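Local coordinates for FrpC operon protein (Neisseria meningitidis, PDB 5EDF) that is an iron-regulated protein that binds the RTX protein FrpC and is putatively involved in adhesion, its exact role being unknown, at residues V182-C185 with T190-Y193. Residues are numbered along the deposited sequence; the frame is centred on the assembly and turned at random.
Sequences VGSC and TVQY
Val182 to Cys185 and Thr190 to Tyr193 run antiparallel, their directions 170° apart, the hydrogen-bonded pairs Val182–Tyr193 and Ser184–Val191 alternating with the non-hydrogen-bonded pairs Gly183–Gln192 and Cys185–Thr190. Val182 and Tyr193 exchange two backbone bonds, Val182 N to Tyr193 O at 2.9 Å and Tyr193 N to Val182 O at 3.0 Å. Their side chains lie side by side on one face of the sheet: Tyr193 CG sits between its own backbone N and carbonyl carbon (chi1 60°), which brings the ring in against Val182. A CH-pi contact results, Val182 CB standing 3.7 Å from the Tyr193 ring centroid, offset toward the rim, with CG1 against CE2 and CZ and CG2 against CE1. The beta-branched valine offers the ring a broad apolar surface, and the tyrosine hydroxyl is hydrogen-bonded to His212 ND1 of helix 205-224. These strands form a beta hairpin inside the long antiparallel sheet, flanked by strands 98-105 and 161-167, with that helix packed on the face of Val182, Ser184, Val191 and Tyr193. Small and buried, Ser184 turns OG to Val191 O at 2.8 Å; that oxygen also accepts a weak bond from Ser184 N, whereas Val191 N to Ser184 O is nearly straight (169°). On the other face a water links Ser184 O to NE2 of the extended Gln192 chain, and beta-branched Thr190, suited to a strand, neighbours Cys185, whose disulfide ties the hairpin to Cys108.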
loop_
_atom_site.group_PDB
_atom_site.type_symbol
_atom_site.label_atom_id
_atom_site.label_comp_id
_atom_site.label_asym_id
_atom_site.label_seq_id
_atom_site.Cartn_x
_atom_site.Cartn_y
_atom_site.Cartn_z
ATOM N N VAL A 182 0.867 -0.480 6.873
ATOM C CA VAL A 182 0.821 0.961 6.817
ATOM C C VAL A 182 -0.637 1.404 6.902
ATOM O O VAL A 182 -1.497 0.969 6.107
ATOM C CB VAL A 182 1.426 1.516 5.533
ATOM C CG1 VAL A 182 1.366 3.033 5.557
ATOM C CG2 VAL A 182 2.871 1.024 5.354
ATOM N N GLY A 183 -0.922 2.282 7.853
ATOM C CA GLY A 183 -2.152 3.057 7.887
ATOM C C GLY A 183 -1.864 4.494 7.632
ATOM O O GLY A 183 -0.937 5.014 8.234
ATOM N N SER A 184 -2.619 5.173 6.801
ATOM C CA SER A 184 -2.365 6.557 6.496
ATOM C C SER A 184 -3.616 7.300 6.136
ATOM O O SER A 184 -4.660 6.674 5.817
ATOM C CB SER A 184 -1.335 6.659 5.374
ATOM O OG SER A 184 -1.869 6.199 4.128
ATOM N N CYS A 185 -3.514 8.616 6.129
ATOM C CA CYS A 185 -4.584 9.512 5.699
ATOM C C CYS A 185 -3.959 10.501 4.743
ATOM O O CYS A 185 -2.959 11.127 5.084
ATOM C CB CYS A 185 -5.206 10.234 6.896
ATOM S SG CYS A 185 -5.849 9.024 8.124
ATOM N N THR A 190 -8.481 7.560 3.450
ATOM C CA THR A 190 -7.671 6.621 4.206
ATOM C C THR A 190 -7.049 5.639 3.231
ATOM O O THR A 190 -7.693 5.219 2.263
ATOM C CB THR A 190 -8.463 5.880 5.276
ATOM O OG1 THR A 190 -9.497 5.099 4.667
ATOM C CG2 THR A 190 -9.094 6.856 6.277
ATOM N N VAL A 191 -5.771 5.335 3.464
ATOM C CA VAL A 191 -4.990 4.509 2.553
ATOM C C VAL A 191 -4.273 3.487 3.418
ATOM O O VAL A 191 -3.440 3.856 4.268
ATOM C CB VAL A 191 -4.041 5.383 1.746
ATOM C CG1 VAL A 191 -3.198 4.548 0.840
ATOM C CG2 VAL A 191 -4.863 6.423 0.952
ATOM N N GLN A 192 -4.640 2.221 3.273
ATOM C CA GLN A 192 -4.212 1.158 4.184
ATOM C C GLN A 192 -3.694 0.012 3.353
ATOM O O GLN A 192 -4.355 -0.436 2.401
ATOM C CB GLN A 192 -5.368 0.725 5.064
ATOM C CG GLN A 192 -5.904 1.842 5.949
ATOM C CD GLN A 192 -7.138 1.519 6.732
ATOM O OE1 GLN A 192 -7.652 0.417 6.691
ATOM N NE2 GLN A 192 -7.641 2.528 7.443
ATOM N N TYR A 193 -2.531 -0.524 3.721
ATOM C CA TYR A 193 -1.919 -1.552 2.896
ATOM C C TYR A 193 -0.851 -2.315 3.655
ATOM O O TYR A 193 -0.308 -1.830 4.636
ATOM C CB TYR A 193 -1.349 -0.917 1.630
ATOM C CG TYR A 193 -0.295 0.151 1.798
ATOM C CD1 TYR A 193 1.049 -0.153 1.672
ATOM C CD2 TYR A 193 -0.639 1.470 2.051
ATOM C CE1 TYR A 193 2.023 0.829 1.816
ATOM C CE2 TYR A 193 0.315 2.457 2.183
ATOM C CZ TYR A 193 1.651 2.137 2.077
ATOM O OH TYR A 193 2.669 3.063 2.176
HETATM O O HOH W 1 -6.044 5.078 7.803
#